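Local coordinates for protein putative ADP-Ribosyltransferase Scabin (Streptomyces scabiei 87.22, PDB 5EWK) that probably transfers ADP-ribose from NAD+ to an acceptor and here holds a phenanthridinone ligand, at residues Phe91-Val96 with Pro114-Thr119; Thr118-Asp123 with Val159-Pro164. One frame throughout, in Å; residues are numbered along the deposited sequence.

Running from the N terminus, the chain leaves helix 83-89 and enters the loop 91-96. Contact 1 closes a 17-residue excursion, including helix 103-108, by laying that loop against strand 115-119. Contact 2 starts where contact 1 ends, sharing T118 and T119, and closes a longer excursion of 35 residues through strands 133-137 and 143-144 and helix 145-149 before strand 160-164 returns beside 115-119. The two closures thus follow one another, overlapping by two residues, and neither encloses the other. Their centres lie about 11 Å apart. S117 OG and E160 OE2, probably hydrogen-bonded at 2.5 Å, join them, and both contacts border the bound phenanthridinone ligand.

Contact 1 of 2, residues Phe91-Val96 with Pro114-Thr119; sequences FLPKDV and PYVSTT. With P34 (N~2~,N~2~-dimethyl-N~1~-(6-oxo-5,6-dihydrophenanthridin-2-yl)glycinamide), chain B.
Strand 115-119, an outer strand of the three-stranded antiparallel sheet, carries the S117-T118-T119 segment, which probably corresponds to the Ser-Thr-Ser motif of related ADP-ribosyltransferases; V116, just before it, packs against F91 and P93 of the loop after helix 83-89. With V116 CG1 anti to the backbone N (chi1 174°), this methyl lies 3.7 Å from F91 CB, the two side chains crossing at about a right angle, while V116 CG2 lies against the F91-P93 backbone, 3.7 Å from P93 N. P93 CB also rests 3.3 Å from P114 O. At the far end, the side chains of V96 and P114 run antiparallel alongside each other, V96 CG1 4.1 Å from P114 CB. D95 O comes within 3.3 Å of P114 N, but a proline nitrogen has no hydrogen. A water mediates the polar link instead, accepting from K94 N (2.9 Å) and donating to Y115 O (2.6 Å). K94, bent at its last torsion, sends NZ to a weak hydrogen bond with the ligand's dimethylamino N, and S117 CB touches the tricyclic ring at CAI (3.3 Å). The seam therefore relies on apolar side chains and one water bridge, and both segments help to frame the ligand.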
loop_
_atom_site.group_PDB
_atom_site.type_symbol
_atom_site.label_atom_id
_atom_site.label_comp_id
_atom_site.label_asym_id
_atom_site.label_seq_id
_atom_site.Cartn_x
_atom_site.Cartn_y
_atom_site.Cartn_z
ATOM N N PHE A 91 -3.303 6.482 5.007
ATOM C CA PHE A 91 -3.146 6.779 3.582
ATOM C C PHE A 91 -4.521 6.961 2.944
ATOM O O PHE A 91 -5.309 6.012 2.846
ATOM C CB PHE A 91 -2.362 5.684 2.867
ATOM C CG PHE A 91 -0.896 5.658 3.221
ATOM C CD1 PHE A 91 -0.042 6.646 2.744
ATOM C CD2 PHE A 91 -0.391 4.661 4.037
ATOM C CE1 PHE A 91 1.296 6.649 3.057
ATOM C CE2 PHE A 91 0.962 4.645 4.367
ATOM C CZ PHE A 91 1.809 5.634 3.882
ATOM N N LEU A 92 -4.796 8.185 2.482
ATOM C CA LEU A 92 -6.064 8.414 1.808
ATOM C C LEU A 92 -5.864 8.407 0.303
ATOM O O LEU A 92 -4.847 8.911 -0.185
ATOM C CB LEU A 92 -6.669 9.748 2.233
ATOM C CG LEU A 92 -7.112 9.843 3.689
ATOM C CD1 LEU A 92 -7.311 11.312 4.081
ATOM C CD2 LEU A 92 -8.396 9.063 3.906
ATOM N N PRO A 93 -6.800 7.835 -0.449
ATOM C CA PRO A 93 -6.705 7.889 -1.908
ATOM C C PRO A 93 -7.060 9.270 -2.423
ATOM O O PRO A 93 -7.774 10.044 -1.774
ATOM C CB PRO A 93 -7.735 6.856 -2.361
ATOM C CG PRO A 93 -8.775 6.938 -1.330
ATOM C CD PRO A 93 -8.046 7.174 -0.023
ATOM N N LYS A 94 -6.594 9.540 -3.641
ATOM C CA LYS A 94 -6.849 10.839 -4.263
ATOM C C LYS A 94 -8.337 11.053 -4.556
ATOM O O LYS A 94 -8.876 12.128 -4.276
ATOM C CB LYS A 94 -6.029 10.968 -5.541
ATOM C CG LYS A 94 -4.519 11.019 -5.349
ATOM C CD LYS A 94 -3.858 11.490 -6.647
ATOM C CE LYS A 94 -2.431 10.985 -6.819
ATOM N NZ LYS A 94 -1.400 11.865 -6.182
ATOM N N ASP A 95 -9.031 10.051 -5.121
ATOM C CA ASP A 95 -10.426 10.281 -5.538
ATOM C C ASP A 95 -11.207 8.962 -5.557
ATOM O O ASP A 95 -11.206 8.246 -6.563
ATOM C CB ASP A 95 -10.473 10.960 -6.902
ATOM C CG ASP A 95 -11.871 11.421 -7.278
ATOM O OD1 ASP A 95 -12.837 11.080 -6.566
ATOM O OD2 ASP A 95 -12.019 12.135 -8.296
ATOM N N VAL A 96 -11.913 8.678 -4.453
ATOM C CA VAL A 96 -12.778 7.500 -4.389
ATOM C C VAL A 96 -14.058 7.672 -5.192
ATOM O O VAL A 96 -14.725 6.677 -5.508
ATOM C CB VAL A 96 -13.178 7.123 -2.942
ATOM C CG1 VAL A 96 -12.050 6.424 -2.238
ATOM C CG2 VAL A 96 -13.650 8.340 -2.136
ATOM N N PRO A 114 -9.117 5.698 -6.735
ATOM C CA PRO A 114 -9.545 5.295 -5.389
ATOM C C PRO A 114 -8.539 4.435 -4.657
ATOM O O PRO A 114 -8.832 3.991 -3.545
ATOM C CB PRO A 114 -10.819 4.487 -5.681
ATOM C CG PRO A 114 -10.497 3.820 -6.979
ATOM C CD PRO A 114 -9.779 4.889 -7.778
ATOM N N TYR A 115 -7.373 4.195 -5.248
ATOM C CA TYR A 115 -6.406 3.238 -4.732
ATOM C C TYR A 115 -5.233 3.941 -4.056
ATOM O O TYR A 115 -4.766 4.991 -4.506
ATOM C CB TYR A 115 -5.867 2.360 -5.869
ATOM C CG TYR A 115 -6.931 1.656 -6.637
ATOM C CD1 TYR A 115 -7.622 0.596 -6.086
ATOM C CD2 TYR A 115 -7.259 2.050 -7.932
ATOM C CE1 TYR A 115 -8.623 -0.064 -6.792
ATOM C CE2 TYR A 115 -8.244 1.402 -8.650
ATOM C CZ TYR A 115 -8.925 0.343 -8.086
ATOM O OH TYR A 115 -9.915 -0.305 -8.793
ATOM N N VAL A 116 -4.736 3.344 -2.985
ATOM C CA VAL A 116 -3.403 3.666 -2.479
ATOM C C VAL A 116 -2.474 2.515 -2.828
ATOM O O VAL A 116 -2.704 1.370 -2.403
ATOM C CB VAL A 116 -3.393 3.921 -0.965
ATOM C CG1 VAL A 116 -1.950 4.110 -0.465
ATOM C CG2 VAL A 116 -4.260 5.164 -0.633
ATOM N N SER A 117 -1.399 2.835 -3.546
ATOM C CA SER A 117 -0.447 1.830 -4.006
ATOM C C SER A 117 0.564 1.494 -2.924
ATOM O O SER A 117 1.130 2.377 -2.277
ATOM C CB SER A 117 0.311 2.306 -5.236
ATOM O OG SER A 117 -0.578 2.484 -6.316
ATOM N N THR A 118 0.802 0.195 -2.768
ATOM C CA THR A 118 1.864 -0.342 -1.923
ATOM C C THR A 118 2.601 -1.410 -2.723
ATOM O O THR A 118 2.186 -1.794 -3.825
ATOM C CB THR A 118 1.312 -0.952 -0.628
ATOM O OG1 THR A 118 0.642 -2.166 -0.948
ATOM C CG2 THR A 118 0.366 0.047 0.092
ATOM N N THR A 119 3.671 -1.950 -2.145
ATOM C CA THR A 119 4.464 -2.974 -2.798
ATOM C C THR A 119 4.872 -4.074 -1.819
ATOM O O THR A 119 5.063 -3.837 -0.624
ATOM C CB THR A 119 5.730 -2.361 -3.447
ATOM O OG1 THR A 119 6.513 -3.378 -4.066
ATOM C CG2 THR A 119 6.572 -1.599 -2.437
HETATM C CAA P34 B . -1.612 8.267 -3.905
HETATM N N P34 B . -0.786 8.979 -4.874
HETATM C CAB P34 B . -0.046 9.993 -4.174
HETATM C CA P34 B . 0.148 8.068 -5.495
HETATM C C P34 B . 0.620 8.253 -6.954
HETATM O O P34 B . -0.007 8.990 -7.726
HETATM N NAM P34 B . 1.716 7.526 -7.355
HETATM C CAP P34 B . 2.449 6.689 -6.474
HETATM C CAK P34 B . 2.594 5.321 -6.723
HETATM C CAU P34 B . 3.323 4.545 -5.782
HETATM C CAT P34 B . 3.566 3.101 -5.919
HETATM C CAI P34 B . 3.067 2.363 -6.991
HETATM C CAF P34 B . 3.324 1.011 -7.079
HETATM C CAE P34 B . 4.034 0.338 -6.076
HETATM C CAH P34 B . 4.528 1.070 -4.991
HETATM C CAS P34 B . 4.285 2.431 -4.910
HETATM C CAQ P34 B . 4.869 3.147 -3.773
HETATM O OAD P34 B . 5.515 2.594 -2.876
HETATM N NAN P34 B . 4.621 4.472 -3.692
HETATM C CAR P34 B . 3.875 5.182 -4.676
HETATM C CAJ P34 B . 3.711 6.551 -4.448
HETATM C CAG P34 B . 3.024 7.278 -5.371
HETATM O O HOH W 1 -4.572 7.622 -4.437
#

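Contact 2 of 2, residues Thr118-Asp123 with Val159-Pro164; sequences TTYDHD and VEVAFP. With P34 (N~2~,N~2~-dimethyl-N~1~-(6-oxo-5,6-dihydrophenanthridin-2-yl)glycinamide), chain B.
V161 and Y120 set the orientation on one face of this antiparallel strand pair: methyl CG2 of V161 stands over the Y120 ring, 3.7 Å from its centroid and 25° off the ring normal, displaced toward the rim near CE2. This is a CH-pi contact between side chains that cross at about a right angle, and the phenol oxygen is tied beyond it to D144. T118 points to the same face as V161. A chi1 of 72° tucks T118 OG1 between the two backbone branches, where it donates to V161 O (2.8 Å) and also meets the edge of the F163 ring in plane, 3.5 Å from F163 CE2. V161 O takes a second bond from T118 N (2.8 Å), and the two donors arrive from opposite faces of the carbonyl plane. The return bond, V161 N to T118 O, completes the hydrogen-bonded pair. Y120 N to V159 O, nearly straight at 172°, extends the pairing past the strand end.

T119 and E160 turn to the other face, that of the ligand. T119 OG1 contacts V159 CG2 (3.4 Å), is hydrogen-bonded with Q158 and accepts from D121 N in an ST turn. E160 is extended, with CG anti to the backbone N, bringing OE1 within 3.5 Å of ligand atom CAF; OE2 bonds with S117. Q158 and E160 fit the Gln-X-Glu motif of this enzyme class. The OG1 bond probably holds the T118 rotamer, while the reciprocal backbone bonds set the register that places T119 and E160 side by side along the ligand ring.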
loop_
_atom_site.group_PDB
_atom_site.type_symbol
_atom_site.label_atom_id
_atom_site.label_comp_id
_atom_site.label_asym_id
_atom_site.label_seq_id
_atom_site.Cartn_x
_atom_site.Cartn_y
_atom_site.Cartn_z
ATOM N N THR A 118 0.802 0.195 -2.768
ATOM C CA THR A 118 1.864 -0.342 -1.923
ATOM C C THR A 118 2.601 -1.410 -2.723
ATOM O O THR A 118 2.186 -1.794 -3.825
ATOM C CB THR A 118 1.312 -0.952 -0.628
ATOM O OG1 THR A 118 0.642 -2.166 -0.948
ATOM C CG2 THR A 118 0.366 0.047 0.092
ATOM N N THR A 119 3.671 -1.950 -2.145
ATOM C CA THR A 119 4.464 -2.974 -2.798
ATOM C C THR A 119 4.872 -4.074 -1.819
ATOM O O THR A 119 5.063 -3.837 -0.624
ATOM C CB THR A 119 5.730 -2.361 -3.447
ATOM O OG1 THR A 119 6.513 -3.378 -4.066
ATOM C CG2 THR A 119 6.572 -1.599 -2.437
ATOM N N TYR A 120 5.033 -5.268 -2.379
ATOM C CA TYR A 120 5.644 -6.369 -1.649
ATOM C C TYR A 120 7.139 -6.154 -1.399
ATOM O O TYR A 120 7.736 -6.841 -0.541
ATOM C CB TYR A 120 5.474 -7.665 -2.433
ATOM C CG TYR A 120 4.074 -8.217 -2.509
ATOM C CD1 TYR A 120 3.474 -8.811 -1.409
ATOM C CD2 TYR A 120 3.399 -8.263 -3.725
ATOM C CE1 TYR A 120 2.200 -9.375 -1.499
ATOM C CE2 TYR A 120 2.127 -8.809 -3.829
ATOM C CZ TYR A 120 1.534 -9.389 -2.707
ATOM O OH TYR A 120 0.274 -9.964 -2.756
ATOM N N ASP A 121 7.763 -5.242 -2.151
ATOM C CA ASP A 121 9.219 -5.109 -2.212
ATOM C C ASP A 121 9.713 -4.017 -1.275
ATOM O O ASP A 121 9.556 -2.807 -1.551
ATOM C CB ASP A 121 9.601 -4.805 -3.662
ATOM C CG ASP A 121 11.105 -4.710 -3.894
ATOM O OD1 ASP A 121 11.909 -4.888 -2.951
ATOM O OD2 ASP A 121 11.464 -4.418 -5.083
ATOM N N HIS A 122 10.375 -4.446 -0.202
ATOM C CA HIS A 122 10.959 -3.514 0.758
ATOM C C HIS A 122 11.831 -2.443 0.102
ATOM O O HIS A 122 11.909 -1.301 0.593
ATOM C CB HIS A 122 11.799 -4.293 1.755
ATOM C CG HIS A 122 12.589 -3.416 2.676
ATOM N ND1 HIS A 122 13.849 -2.947 2.363
ATOM C CD2 HIS A 122 12.270 -2.871 3.874
ATOM C CE1 HIS A 122 14.276 -2.164 3.332
ATOM N NE2 HIS A 122 13.345 -2.114 4.269
ATOM N N ASP A 123 12.554 -2.821 -0.944
ATOM C CA ASP A 123 13.549 -1.971 -1.599
ATOM C C ASP A 123 13.019 -1.107 -2.739
ATOM O O ASP A 123 13.832 -0.424 -3.377
ATOM C CB ASP A 123 14.676 -2.845 -2.137
ATOM C CG ASP A 123 15.386 -3.596 -1.043
ATOM O OD1 ASP A 123 15.452 -3.097 0.098
ATOM O OD2 ASP A 123 15.864 -4.699 -1.340
ATOM N N VAL A 159 5.618 -4.997 -8.226
ATOM C CA VAL A 159 4.924 -6.006 -7.421
ATOM C C VAL A 159 3.950 -5.323 -6.461
ATOM O O VAL A 159 4.032 -5.426 -5.216
ATOM C CB VAL A 159 5.931 -6.952 -6.737
ATOM C CG1 VAL A 159 6.606 -7.819 -7.787
ATOM C CG2 VAL A 159 6.979 -6.200 -5.923
ATOM N N GLU A 160 2.993 -4.635 -7.066
ATOM C CA GLU A 160 2.121 -3.706 -6.382
ATOM C C GLU A 160 0.926 -4.411 -5.757
ATOM O O GLU A 160 0.379 -5.370 -6.314
ATOM C CB GLU A 160 1.622 -2.647 -7.376
ATOM C CG GLU A 160 0.740 -1.602 -6.761
ATOM C CD GLU A 160 0.226 -0.563 -7.747
ATOM O OE1 GLU A 160 0.762 -0.474 -8.866
ATOM O OE2 GLU A 160 -0.709 0.167 -7.356
ATOM N N VAL A 161 0.503 -3.893 -4.607
ATOM C CA VAL A 161 -0.776 -4.208 -3.989
ATOM C C VAL A 161 -1.518 -2.880 -3.854
ATOM O O VAL A 161 -1.003 -1.933 -3.245
ATOM C CB VAL A 161 -0.605 -4.910 -2.625
ATOM C CG1 VAL A 161 -1.977 -5.151 -1.974
ATOM C CG2 VAL A 161 0.173 -6.215 -2.798
ATOM N N ALA A 162 -2.711 -2.807 -4.426
ATOM C CA ALA A 162 -3.471 -1.567 -4.484
ATOM C C ALA A 162 -4.613 -1.636 -3.480
ATOM O O ALA A 162 -5.441 -2.555 -3.546
ATOM C CB ALA A 162 -4.017 -1.343 -5.889
ATOM N N PHE A 163 -4.685 -0.653 -2.578
ATOM C CA PHE A 163 -5.679 -0.686 -1.511
ATOM C C PHE A 163 -6.850 0.223 -1.867
ATOM O O PHE A 163 -6.718 1.466 -1.804
ATOM C CB PHE A 163 -5.060 -0.288 -0.164
ATOM C CG PHE A 163 -4.376 -1.441 0.513
ATOM C CD1 PHE A 163 -5.052 -2.285 1.386
ATOM C CD2 PHE A 163 -3.053 -1.702 0.203
ATOM C CE1 PHE A 163 -4.410 -3.353 1.945
ATOM C CE2 PHE A 163 -2.392 -2.782 0.779
ATOM C CZ PHE A 163 -3.060 -3.600 1.649
ATOM N N PRO A 164 -8.002 -0.322 -2.272
ATOM C CA PRO A 164 -9.159 0.536 -2.569
ATOM C C PRO A 164 -9.678 1.188 -1.296
ATOM O O PRO A 164 -9.933 0.520 -0.291
ATOM C CB PRO A 164 -10.185 -0.423 -3.185
ATOM C CG PRO A 164 -9.480 -1.735 -3.366
ATOM C CD PRO A 164 -8.348 -1.753 -2.355
HETATM C CAA P34 B . -1.612 8.267 -3.905
HETATM N N P34 B . -0.786 8.979 -4.874
HETATM C CAB P34 B . -0.046 9.993 -4.174
HETATM C CA P34 B . 0.148 8.068 -5.495
HETATM C C P34 B . 0.620 8.253 -6.954
HETATM O O P34 B . -0.007 8.990 -7.726
HETATM N NAM P34 B . 1.716 7.526 -7.355
HETATM C CAP P34 B . 2.449 6.689 -6.474
HETATM C CAK P34 B . 2.594 5.321 -6.723
HETATM C CAU P34 B . 3.323 4.545 -5.782
HETATM C CAT P34 B . 3.566 3.101 -5.919
HETATM C CAI P34 B . 3.067 2.363 -6.991
HETATM C CAF P34 B . 3.324 1.011 -7.079
HETATM C CAE P34 B . 4.034 0.338 -6.076
HETATM C CAH P34 B . 4.528 1.070 -4.991
HETATM C CAS P34 B . 4.285 2.431 -4.910
HETATM C CAQ P34 B . 4.869 3.147 -3.773
HETATM O OAD P34 B . 5.515 2.594 -2.876
HETATM N NAN P34 B . 4.621 4.472 -3.692
HETATM C CAR P34 B . 3.875 5.182 -4.676
HETATM C CAJ P34 B . 3.711 6.551 -4.448
HETATM C CAG P34 B . 3.024 7.278 -5.371
#